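Local coordinates for hypothetical protein TT0907 (Thermus thermophilus, PDB 1WDI) that probably transfers and isomerises the ribose of S-adenosylmethionine onto the 7-aminomethyl group of preQ1-modified tRNA, giving epoxyqueuosine, at residues K64-A68 / G212-F216; F206-H210 / E231-P236; P23-A27 / L187-P191; L264-Y268 / Y289-V294. One frame throughout, in Å; residues are numbered along the deposited sequence.

Contact 1: residues K64-A68 / G212-F216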
loop_
_atom_site.group_PDB
_atom_site.type_symbol
_atom_site.label_atom_id
_atom_site.label_comp_id
_atom_site.label_asym_id
_atom_site.label_seq_id
_atom_site.Cartn_x
_atom_site.Cartn_y
_atom_site.Cartn_z
ATOM N N LYS A 64 3.542 -8.086 2.789
ATOM C CA LYS A 64 4.284 -9.275 3.184
ATOM C C LYS A 64 5.723 -8.838 3.417
ATOM O O LYS A 64 6.361 -8.259 2.533
ATOM C CB LYS A 64 4.235 -10.335 2.086
ATOM C CG LYS A 64 5.030 -11.592 2.395
ATOM C CD LYS A 64 5.003 -12.552 1.216
ATOM C CE LYS A 64 5.813 -13.807 1.495
ATOM N NZ LYS A 64 5.771 -14.750 0.339
ATOM N N VAL A 65 6.226 -9.106 4.615
ATOM C CA VAL A 65 7.583 -8.721 4.954
ATOM C C VAL A 65 8.611 -9.665 4.355
ATOM O O VAL A 65 8.454 -10.886 4.391
ATOM C CB VAL A 65 7.781 -8.670 6.488
ATOM C CG1 VAL A 65 9.218 -8.292 6.819
ATOM C CG2 VAL A 65 6.817 -7.664 7.101
ATOM N N ILE A 66 9.658 -9.083 3.787
ATOM C CA ILE A 66 10.747 -9.850 3.203
ATOM C C ILE A 66 11.987 -9.570 4.051
ATOM O O ILE A 66 12.605 -8.514 3.930
ATOM C CB ILE A 66 11.010 -9.433 1.738
ATOM C CG1 ILE A 66 9.823 -9.851 0.863
ATOM C CG2 ILE A 66 12.301 -10.071 1.231
ATOM C CD1 ILE A 66 10.008 -9.554 -0.608
ATOM N N PRO A 67 12.343 -10.508 4.945
ATOM C CA PRO A 67 13.505 -10.385 5.831
ATOM C C PRO A 67 14.822 -10.199 5.081
ATOM O O PRO A 67 14.891 -10.397 3.870
ATOM C CB PRO A 67 13.477 -11.693 6.619
ATOM C CG PRO A 67 12.019 -12.014 6.680
ATOM C CD PRO A 67 11.576 -11.725 5.264
ATOM N N ALA A 68 15.866 -9.828 5.816
ATOM C CA ALA A 68 17.182 -9.614 5.227
ATOM C C ALA A 68 18.195 -10.635 5.734
ATOM O O ALA A 68 18.331 -10.846 6.938
ATOM C CB ALA A 68 17.668 -8.208 5.537
ATOM N N GLY A 212 9.819 -4.502 3.817
ATOM C CA GLY A 212 10.846 -5.019 4.702
ATOM C C GLY A 212 12.258 -4.877 4.170
ATOM O O GLY A 212 12.452 -4.539 3.004
ATOM N N PRO A 213 13.272 -5.147 5.012
ATOM C CA PRO A 213 14.696 -5.060 4.672
ATOM C C PRO A 213 15.067 -5.772 3.375
ATOM O O PRO A 213 15.874 -5.272 2.590
ATOM C CB PRO A 213 15.374 -5.693 5.884
ATOM C CG PRO A 213 14.454 -5.331 7.002
ATOM C CD PRO A 213 13.098 -5.609 6.400
ATOM N N GLY A 214 14.472 -6.940 3.157
ATOM C CA GLY A 214 14.759 -7.714 1.966
ATOM C C GLY A 214 14.408 -7.064 0.640
ATOM O O GLY A 214 14.659 -7.647 -0.413
ATOM N N THR A 215 13.828 -5.867 0.673
ATOM C CA THR A 215 13.459 -5.180 -0.561
ATOM C C THR A 215 14.333 -3.958 -0.828
ATOM O O THR A 215 14.421 -3.491 -1.963
ATOM C CB THR A 215 11.976 -4.726 -0.540
ATOM O OG1 THR A 215 11.785 -3.741 0.484
ATOM C CG2 THR A 215 11.057 -5.912 -0.273
ATOM N N PHE A 216 14.974 -3.444 0.218
ATOM C CA PHE A 216 15.838 -2.271 0.095
ATOM C C PHE A 216 16.772 -2.354 -1.107
ATOM O O PHE A 216 17.220 -3.435 -1.489
ATOM C CB PHE A 216 16.668 -2.083 1.369
ATOM C CG PHE A 216 15.881 -1.555 2.536
ATOM C CD1 PHE A 216 14.739 -2.212 2.983
ATOM C CD2 PHE A 216 16.289 -0.401 3.198
ATOM C CE1 PHE A 216 14.015 -1.730 4.072
ATOM C CE2 PHE A 216 15.574 0.091 4.289
ATOM C CZ PHE A 216 14.434 -0.575 4.726
#

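Contact 2: residues F206-H210 / E231-P236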
loop_
_atom_site.group_PDB
_atom_site.type_symbol
_atom_site.label_atom_id
_atom_site.label_comp_id
_atom_site.label_asym_id
_atom_site.label_seq_id
_atom_site.Cartn_x
_atom_site.Cartn_y
_atom_site.Cartn_z
ATOM N N PHE A 206 -6.833 -10.739 -2.737
ATOM C CA PHE A 206 -5.667 -10.059 -2.186
ATOM C C PHE A 206 -4.351 -10.287 -2.940
ATOM O O PHE A 206 -3.938 -11.432 -3.166
ATOM C CB PHE A 206 -5.452 -10.479 -0.724
ATOM C CG PHE A 206 -6.624 -10.187 0.183
ATOM C CD1 PHE A 206 -7.799 -10.931 0.097
ATOM C CD2 PHE A 206 -6.543 -9.177 1.135
ATOM C CE1 PHE A 206 -8.874 -10.674 0.946
ATOM C CE2 PHE A 206 -7.614 -8.909 1.992
ATOM C CZ PHE A 206 -8.782 -9.660 1.897
ATOM N N LEU A 207 -3.697 -9.200 -3.340
ATOM C CA LEU A 207 -2.396 -9.322 -3.987
ATOM C C LEU A 207 -1.389 -8.941 -2.903
ATOM O O LEU A 207 -1.772 -8.438 -1.839
ATOM C CB LEU A 207 -2.276 -8.404 -5.211
ATOM C CG LEU A 207 -2.615 -6.913 -5.124
ATOM C CD1 LEU A 207 -1.511 -6.149 -4.414
ATOM C CD2 LEU A 207 -2.799 -6.387 -6.537
ATOM N N THR A 208 -0.110 -9.171 -3.166
ATOM C CA THR A 208 0.917 -8.899 -2.170
ATOM C C THR A 208 1.883 -7.760 -2.470
ATOM O O THR A 208 2.454 -7.685 -3.553
ATOM C CB THR A 208 1.773 -10.163 -1.929
ATOM O OG1 THR A 208 0.918 -11.282 -1.666
ATOM C CG2 THR A 208 2.702 -9.956 -0.758
ATOM N N LEU A 209 2.065 -6.878 -1.494
ATOM C CA LEU A 209 3.018 -5.786 -1.623
ATOM C C LEU A 209 4.225 -6.238 -0.797
ATOM O O LEU A 209 4.085 -6.530 0.389
ATOM C CB LEU A 209 2.462 -4.485 -1.032
ATOM C CG LEU A 209 3.493 -3.353 -0.932
ATOM C CD1 LEU A 209 3.956 -2.955 -2.329
ATOM C CD2 LEU A 209 2.898 -2.157 -0.208
ATOM N N HIS A 210 5.397 -6.324 -1.416
ATOM C CA HIS A 210 6.588 -6.741 -0.678
ATOM C C HIS A 210 7.187 -5.563 0.081
ATOM O O HIS A 210 7.419 -4.506 -0.496
ATOM C CB HIS A 210 7.652 -7.314 -1.624
ATOM C CG HIS A 210 7.237 -8.579 -2.309
ATOM N ND1 HIS A 210 6.625 -9.619 -1.646
ATOM C CD2 HIS A 210 7.381 -8.984 -3.592
ATOM C CE1 HIS A 210 6.409 -10.612 -2.489
ATOM N NE2 HIS A 210 6.859 -10.252 -3.677
ATOM N N GLU A 231 7.816 -0.078 -6.566
ATOM C CA GLU A 231 6.912 -0.885 -5.758
ATOM C C GLU A 231 6.977 -2.359 -6.153
ATOM O O GLU A 231 6.484 -2.746 -7.211
ATOM C CB GLU A 231 5.473 -0.375 -5.915
ATOM C CG GLU A 231 4.421 -1.177 -5.154
ATOM C CD GLU A 231 3.003 -0.679 -5.409
ATOM O OE1 GLU A 231 2.754 0.531 -5.220
ATOM O OE2 GLU A 231 2.137 -1.498 -5.793
ATOM N N PRO A 232 7.609 -3.194 -5.313
ATOM C CA PRO A 232 7.721 -4.628 -5.594
ATOM C C PRO A 232 6.450 -5.313 -5.096
ATOM O O PRO A 232 6.018 -5.080 -3.972
ATOM C CB PRO A 232 8.963 -5.031 -4.806
ATOM C CG PRO A 232 8.862 -4.164 -3.586
ATOM C CD PRO A 232 8.444 -2.815 -4.156
ATOM N N TYR A 233 5.853 -6.158 -5.929
ATOM C CA TYR A 233 4.614 -6.831 -5.552
ATOM C C TYR A 233 4.523 -8.232 -6.137
ATOM O O TYR A 233 5.318 -8.621 -6.988
ATOM C CB TYR A 233 3.419 -6.016 -6.059
ATOM C CG TYR A 233 3.406 -5.902 -7.568
ATOM C CD1 TYR A 233 2.907 -6.937 -8.364
ATOM C CD2 TYR A 233 3.958 -4.790 -8.204
ATOM C CE1 TYR A 233 2.964 -6.869 -9.759
ATOM C CE2 TYR A 233 4.020 -4.708 -9.590
ATOM C CZ TYR A 233 3.522 -5.751 -10.363
ATOM O OH TYR A 233 3.582 -5.668 -11.737
ATOM N N ALA A 234 3.525 -8.977 -5.682
ATOM C CA ALA A 234 3.300 -10.323 -6.181
ATOM C C ALA A 234 1.803 -10.526 -6.316
ATOM O O ALA A 234 1.041 -10.204 -5.408
ATOM C CB ALA A 234 3.895 -11.360 -5.226
ATOM N N ILE A 235 1.383 -11.038 -7.465
ATOM C CA ILE A 235 -0.025 -11.297 -7.696
ATOM C C ILE A 235 -0.263 -12.801 -7.758
ATOM O O ILE A 235 0.220 -13.479 -8.665
ATOM C CB ILE A 235 -0.507 -10.666 -9.010
ATOM C CG1 ILE A 235 -0.294 -9.149 -8.970
ATOM C CG2 ILE A 235 -1.976 -11.008 -9.230
ATOM C CD1 ILE A 235 -0.768 -8.442 -10.202
ATOM N N PRO A 236 -1.004 -13.343 -6.779
ATOM C CA PRO A 236 -1.308 -14.775 -6.731
ATOM C C PRO A 236 -2.006 -15.226 -8.007
ATOM O O PRO A 236 -2.758 -14.461 -8.625
ATOM C CB PRO A 236 -2.221 -14.892 -5.508
ATOM C CG PRO A 236 -1.712 -13.806 -4.612
ATOM C CD PRO A 236 -1.526 -12.657 -5.583
#

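Contact 3: residues P23-A27 / L187-P191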
loop_
_atom_site.group_PDB
_atom_site.type_symbol
_atom_site.label_atom_id
_atom_site.label_comp_id
_atom_site.label_asym_id
_atom_site.label_seq_id
_atom_site.Cartn_x
_atom_site.Cartn_y
_atom_site.Cartn_z
ATOM N N PRO A 23 -15.988 2.425 15.218
ATOM C CA PRO A 23 -15.320 1.392 14.418
ATOM C C PRO A 23 -14.716 2.048 13.181
ATOM O O PRO A 23 -15.119 3.150 12.800
ATOM C CB PRO A 23 -16.454 0.434 14.073
ATOM C CG PRO A 23 -17.404 0.603 15.225
ATOM C CD PRO A 23 -17.410 2.098 15.399
ATOM N N ARG A 24 -13.760 1.370 12.555
ATOM C CA ARG A 24 -13.087 1.923 11.389
ATOM C C ARG A 24 -14.007 2.200 10.204
ATOM O O ARG A 24 -13.782 3.154 9.458
ATOM C CB ARG A 24 -11.935 1.001 10.964
ATOM C CG ARG A 24 -10.890 0.793 12.068
ATOM C CD ARG A 24 -9.646 0.064 11.565
ATOM N NE ARG A 24 -9.924 -1.297 11.109
ATOM C CZ ARG A 24 -10.125 -2.338 11.914
ATOM N NH1 ARG A 24 -10.078 -2.185 13.231
ATOM N NH2 ARG A 24 -10.374 -3.536 11.402
ATOM N N ASP A 25 -15.041 1.380 10.031
ATOM C CA ASP A 25 -15.958 1.566 8.915
ATOM C C ASP A 25 -17.010 2.650 9.144
ATOM O O ASP A 25 -17.977 2.750 8.390
ATOM C CB ASP A 25 -16.639 0.245 8.537
ATOM C CG ASP A 25 -17.447 -0.352 9.677
ATOM O OD1 ASP A 25 -17.514 0.260 10.761
ATOM O OD2 ASP A 25 -18.017 -1.445 9.479
ATOM N N MET A 26 -16.824 3.456 10.187
ATOM C CA MET A 26 -17.748 4.551 10.451
ATOM C C MET A 26 -17.140 5.823 9.864
ATOM O O MET A 26 -17.737 6.897 9.915
ATOM C CB MET A 26 -18.019 4.710 11.949
ATOM C CG MET A 26 -19.073 3.738 12.494
ATOM S SD MET A 26 -20.702 3.882 11.688
ATOM C CE MET A 26 -21.359 5.367 12.506
ATOM N N ALA A 27 -15.941 5.690 9.303
ATOM C CA ALA A 27 -15.289 6.817 8.647
ATOM C C ALA A 27 -16.221 7.221 7.505
ATOM O O ALA A 27 -16.936 6.382 6.956
ATOM C CB ALA A 27 -13.940 6.388 8.086
ATOM N N LEU A 187 -7.373 0.017 5.751
ATOM C CA LEU A 187 -7.589 0.119 7.193
ATOM C C LEU A 187 -9.051 0.391 7.547
ATOM O O LEU A 187 -9.497 0.063 8.648
ATOM C CB LEU A 187 -6.718 1.232 7.783
ATOM C CG LEU A 187 -6.820 1.436 9.304
ATOM C CD1 LEU A 187 -6.028 0.346 10.019
ATOM C CD2 LEU A 187 -6.284 2.809 9.687
ATOM N N HIS A 188 -9.788 0.983 6.610
ATOM C CA HIS A 188 -11.198 1.325 6.817
ATOM C C HIS A 188 -12.133 0.132 6.946
ATOM O O HIS A 188 -13.239 0.261 7.478
ATOM C CB HIS A 188 -11.686 2.215 5.675
ATOM C CG HIS A 188 -10.928 3.499 5.549
ATOM N ND1 HIS A 188 -10.940 4.468 6.529
ATOM C CD2 HIS A 188 -10.137 3.976 4.558
ATOM C CE1 HIS A 188 -10.194 5.489 6.144
ATOM N NE2 HIS A 188 -9.695 5.216 4.952
ATOM N N PHE A 189 -11.698 -1.023 6.452
ATOM C CA PHE A 189 -12.516 -2.223 6.507
ATOM C C PHE A 189 -12.437 -2.944 7.848
ATOM O O PHE A 189 -11.405 -2.945 8.513
ATOM C CB PHE A 189 -12.126 -3.202 5.389
ATOM C CG PHE A 189 -12.467 -2.718 4.005
ATOM C CD1 PHE A 189 -11.774 -1.653 3.432
ATOM C CD2 PHE A 189 -13.481 -3.329 3.272
ATOM C CE1 PHE A 189 -12.086 -1.204 2.147
ATOM C CE2 PHE A 189 -13.802 -2.891 1.990
ATOM C CZ PHE A 189 -13.099 -1.821 1.422
ATOM N N THR A 190 -13.548 -3.559 8.231
ATOM C CA THR A 190 -13.638 -4.312 9.472
ATOM C C THR A 190 -14.057 -5.721 9.090
ATOM O O THR A 190 -14.530 -5.953 7.978
ATOM C CB THR A 190 -14.737 -3.758 10.389
ATOM O OG1 THR A 190 -15.972 -3.745 9.665
ATOM C CG2 THR A 190 -14.402 -2.341 10.864
ATOM N N PRO A 191 -13.887 -6.683 10.009
ATOM C CA PRO A 191 -14.286 -8.056 9.696
ATOM C C PRO A 191 -15.769 -8.094 9.322
ATOM O O PRO A 191 -16.179 -8.864 8.455
ATOM C CB PRO A 191 -13.987 -8.800 10.999
ATOM C CG PRO A 191 -12.782 -8.074 11.513
ATOM C CD PRO A 191 -13.168 -6.623 11.295
HETATM O O HOH W 1 -11.454 4.426 9.220
#

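Contact 4: residues L264-Y268 / Y289-V294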
loop_
_atom_site.group_PDB
_atom_site.type_symbol
_atom_site.label_atom_id
_atom_site.label_comp_id
_atom_site.label_asym_id
_atom_site.label_seq_id
_atom_site.Cartn_x
_atom_site.Cartn_y
_atom_site.Cartn_z
ATOM N N LEU A 264 -1.907 -3.797 -10.245
ATOM C CA LEU A 264 -2.740 -4.358 -11.313
ATOM C C LEU A 264 -2.430 -3.758 -12.688
ATOM O O LEU A 264 -2.273 -4.487 -13.670
ATOM C CB LEU A 264 -4.230 -4.168 -10.998
ATOM C CG LEU A 264 -4.798 -4.949 -9.804
ATOM C CD1 LEU A 264 -6.277 -4.583 -9.595
ATOM C CD2 LEU A 264 -4.659 -6.453 -10.067
ATOM N N GLU A 265 -2.344 -2.433 -12.768
ATOM C CA GLU A 265 -2.059 -1.790 -14.048
ATOM C C GLU A 265 -0.658 -2.137 -14.567
ATOM O O GLU A 265 -0.457 -2.291 -15.765
ATOM C CB GLU A 265 -2.227 -0.269 -13.926
ATOM C CG GLU A 265 -3.672 0.201 -13.656
ATOM C CD GLU A 265 -4.646 -0.119 -14.789
ATOM O OE1 GLU A 265 -4.245 -0.040 -15.969
ATOM O OE2 GLU A 265 -5.825 -0.429 -14.510
ATOM N N SER A 266 0.305 -2.273 -13.664
ATOM C CA SER A 266 1.668 -2.620 -14.058
ATOM C C SER A 266 1.780 -4.075 -14.525
ATOM O O SER A 266 2.631 -4.407 -15.353
ATOM C CB SER A 266 2.625 -2.399 -12.890
ATOM O OG SER A 266 3.902 -2.943 -13.189
ATOM N N ALA A 267 0.913 -4.932 -13.995
ATOM C CA ALA A 267 0.919 -6.355 -14.331
ATOM C C ALA A 267 0.110 -6.696 -15.575
ATOM O O ALA A 267 0.071 -7.849 -15.994
ATOM C CB ALA A 267 0.399 -7.163 -13.148
ATOM N N TYR A 268 -0.544 -5.699 -16.161
ATOM C CA TYR A 268 -1.350 -5.920 -17.356
ATOM C C TYR A 268 -0.475 -6.087 -18.593
ATOM O O TYR A 268 0.480 -5.337 -18.785
ATOM C CB TYR A 268 -2.296 -4.738 -17.586
ATOM C CG TYR A 268 -3.167 -4.888 -18.814
ATOM C CD1 TYR A 268 -4.328 -5.659 -18.780
ATOM C CD2 TYR A 268 -2.814 -4.279 -20.023
ATOM C CE1 TYR A 268 -5.122 -5.821 -19.920
ATOM C CE2 TYR A 268 -3.597 -4.438 -21.169
ATOM C CZ TYR A 268 -4.747 -5.207 -21.110
ATOM O OH TYR A 268 -5.534 -5.348 -22.233
ATOM N N TYR A 289 -4.084 9.033 -18.684
ATOM C CA TYR A 289 -3.779 7.624 -18.508
ATOM C C TYR A 289 -5.047 6.799 -18.660
ATOM O O TYR A 289 -6.083 7.127 -18.076
ATOM C CB TYR A 289 -3.163 7.368 -17.127
ATOM C CG TYR A 289 -2.696 5.935 -16.947
ATOM C CD1 TYR A 289 -1.470 5.508 -17.468
ATOM C CD2 TYR A 289 -3.506 4.993 -16.318
ATOM C CE1 TYR A 289 -1.071 4.173 -17.369
ATOM C CE2 TYR A 289 -3.121 3.661 -16.216
ATOM C CZ TYR A 289 -1.905 3.256 -16.745
ATOM O OH TYR A 289 -1.540 1.932 -16.665
ATOM N N THR A 290 -4.971 5.737 -19.457
ATOM C CA THR A 290 -6.117 4.867 -19.662
ATOM C C THR A 290 -5.935 3.616 -18.810
ATOM O O THR A 290 -4.961 2.877 -18.971
ATOM C CB THR A 290 -6.258 4.457 -21.142
ATOM O OG1 THR A 290 -6.468 5.627 -21.943
ATOM C CG2 THR A 290 -7.446 3.509 -21.324
ATOM N N PHE A 291 -6.862 3.390 -17.887
ATOM C CA PHE A 291 -6.780 2.223 -17.022
ATOM C C PHE A 291 -7.247 0.993 -17.779
ATOM O O PHE A 291 -8.295 1.008 -18.417
ATOM C CB PHE A 291 -7.607 2.446 -15.749
ATOM C CG PHE A 291 -7.062 3.541 -14.881
ATOM C CD1 PHE A 291 -7.225 4.883 -15.243
ATOM C CD2 PHE A 291 -6.284 3.237 -13.767
ATOM C CE1 PHE A 291 -6.614 5.897 -14.514
ATOM C CE2 PHE A 291 -5.666 4.243 -13.029
ATOM C CZ PHE A 291 -5.829 5.581 -13.406
ATOM N N LYS A 292 -6.445 -0.064 -17.716
ATOM C CA LYS A 292 -6.739 -1.310 -18.408
ATOM C C LYS A 292 -7.367 -2.375 -17.506
ATOM O O LYS A 292 -7.930 -3.356 -17.994
ATOM C CB LYS A 292 -5.448 -1.864 -19.026
ATOM C CG LYS A 292 -4.873 -1.005 -20.155
ATOM C CD LYS A 292 -5.816 -1.020 -21.349
ATOM C CE LYS A 292 -5.285 -0.210 -22.515
ATOM N NZ LYS A 292 -6.224 -0.295 -23.673
ATOM N N VAL A 293 -7.277 -2.183 -16.198
ATOM C CA VAL A 293 -7.823 -3.162 -15.260
ATOM C C VAL A 293 -8.825 -2.597 -14.256
ATOM O O VAL A 293 -9.917 -3.134 -14.095
ATOM C CB VAL A 293 -6.689 -3.839 -14.460
ATOM C CG1 VAL A 293 -7.263 -4.946 -13.559
ATOM C CG2 VAL A 293 -5.641 -4.398 -15.426
ATOM N N VAL A 294 -8.444 -1.518 -13.580
ATOM C CA VAL A 294 -9.288 -0.909 -12.560
ATOM C C VAL A 294 -10.548 -0.230 -13.095
ATOM O O VAL A 294 -10.463 0.684 -13.920
ATOM C CB VAL A 294 -8.472 0.117 -11.738
ATOM C CG1 VAL A 294 -9.331 0.709 -10.619
ATOM C CG2 VAL A 294 -7.223 -0.562 -11.173
HETATM O O HOH W 2 -2.142 -1.020 -17.376
#

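Contact 1: residues K64-A68 / G212-F216
Ile66 meets Gly214 with both its carbonyl and its side chain. Gly214 N donates to Ile66 O at 2.6 Å, a bond bent to 138° at the hydrogen. The gamma branches of Ile66 divide the work. CG2, set anti to the backbone N, lies on Gly214 CA at 3.5 Å, tighter than ordinary van der Waals contact, while CG1 carries CD1 to Thr215 CG2. The two side chains cross there at about a right angle. Thr215 turns OG1 between its own N and carbonyl carbon (chi1 65°), where it bonds to Gly212 O at 2.7 Å, and Thr215 N grips the same oxygen, closing the turn. A side chain at Gly214 would run into Ile66 CG2 and Pro67 O; one at Gly212 would strike Val65 CG1. Farther along, Ala68 CB presses on Pro213 CB at 3.4 Å, again close, and both touch Leu84 of strand 79-84. Ile66 also bonds through its backbone to Val211, the last residue of strand 203-211. This is a short 3-10 turn, 213-215, leaving a strand end and packed against an irregular break in the neighbouring long strand 57-73 of the mixed sheet, beside strand 79-84.

Contact 2: residues F206-H210 / E231-P236
His210 and Pro232 are joined by backbone and side chain at once, the N of His210 donating to Pro232 O at 2.9 Å. From there the histidine can be followed outward. Its CB sits near the same Pro232 O and lies 3.9 Å from Pro232 CG. With CG anti to the carbonyl carbon (chi1 -65°), the imidazole runs back along the partner strand: CD2 passes the carbonyl carbon of Tyr233, CE1 nears the methyl of Ala234, and NE2 comes to 3.5 Å from Ala234 CB. Trimmed to an alanine here, the side chain would keep its CB contact to Pro232 but is likely to uncover the Ala234 methyl and open a gap beside Ile66, which packs on the same imidazole. Thr208 pairs with Ala234 as an antiparallel hydrogen-bonded pair; Thr208 N reaches Ala234 O at 2.7 Å with a nearly straight 164° at the hydrogen, and Ala234 N answers to Thr208 O. Leu209 faces Tyr233 in the next, non-hydrogen-bonded pair. On that face Leu209 crosses Glu231 at about a right angle and sets CD1 3.4 Å from Glu231 CG. At the far end the Pro236 ring rests on Phe206 O and Leu207 CA. The chemistry is thus divided: backbone bonds hold the strands; on the face of Leu209 and Tyr233, aliphatic and aromatic carbon packs toward helix 258-266, with the Tyr233 hydroxyl bonded to Ser266; and His210 NE2 is buried against a methyl with no polar partner in the model, which probably costs some desolvation.

Contact 3: residues P23-A27 / L187-P191
Arg24 reaches over the backbone of the 187-191 turn and gathers its carbonyls. NH2 donates to Phe189 O at 3.1 Å, in the carbonyl plane and on a lone pair, though the oxygen stands 20° out of the guanidinium plane. NE adds two weak bonds, to Leu187 O at 2.8 Å and to Phe189 O at 3.4 Å. A bend at chi3 (-64°) folds the guanidinium back along the turn, where Thr190 CG2 lies over one of its faces, toward the rim. At the bend, CD packs against Leu187 CG at 3.9 Å, the two side chains crossing at about a right angle. A leucine in its place would probably leave the carbonyls of Leu187 and Phe189 without these donors and the turn less firmly held. Beside Arg24, Thr190 OG1 donates to Asp25 OD2 at 3.1 Å, meeting the carboxylate from well above its plane. The same hydroxyl accepts from Leu193 N: Thr190 is the N-cap of helix 191-199, and the contact thus joins the start of that helix to the loop leading into strand 28-32. A water bridges the segments as well, donating to Arg24 O and bonded to His188 ND1, each at 2.7 Å. Beyond this first shell, NE2 of the same histidine bonds to Asn300, the Phe189 ring stacks edge-to-face with Phe60 and Phe298, and the backbones of Asp25 and Ala27 are held by Arg46 and Val45.

Contact 4: residues L264-Y268 / Y289-V294
The last turn of helix 258-266 faces an irregular loop, with Glu265 and Val293 the nearest pair, 6.0 Å between CA atoms, and three successive backbone N-H groups of the loop turned to the Glu265 carboxylate. The side chain bends at chi2 (-64°), bringing the carboxylate round to them. OE1 accepts from Lys292 N at 2.8 Å on its syn lone pair, nearly straight at 170°. OE2 takes two donors: Val293 N at 2.8 Å, on the syn side but somewhat out of plane, and Val294 N at 3.0 Å, nearly along the C-O axis. A water also donates to OE1 and to Glu265 O while accepting from Tyr289 OH. The buried carboxylate is gripped by three N-H groups and a water, which holds its rotation; the surrounding N-H dipoles would probably favour the ionised form. Phe291 presents its ring edge to OE2, the ring turned 75° from the carboxylate plane, and its face receives Tyr289 CD2. On the other flank Lys292 CB sits over the centre of the Tyr268 ring, 3.6 Å from the centroid, a CH-pi contact. Val293 wedges between Leu264 and Tyr268, CG1 lying 4.0 Å from Leu264 CB and CG2 at 3.8 Å from Tyr268 CD1; Val253 of strand 253-256 backs it. One carboxylate accepting from three consecutive main-chain N-H groups makes a side-chain-to-backbone clasp, here tying the C-terminal end of a helix to the loop that enters strand 296-300.

From the N terminus, contact 3 opens first at 23-27, ahead of strand 28-32, and closes at 187-191, where helix 191-199 begins. Contact 1 opens inside that span, on strand 57-73, but closes beyond it at 212-216, so the two cross. Contact 2 opens at 206-210, before contact 1 has closed, and ends at 231-236: these two cross as well and also touch, strand 203-211 lying beside 57-73 in the mixed sheet, with Lys64 probably bonded to Leu209 through the backbone. Contact 4 follows in series, closing the short span from 264-268 to 289-294. It meets contact 2 where Ile235 packs on Ala267, just past the helix end; contact 3 touches none of the others.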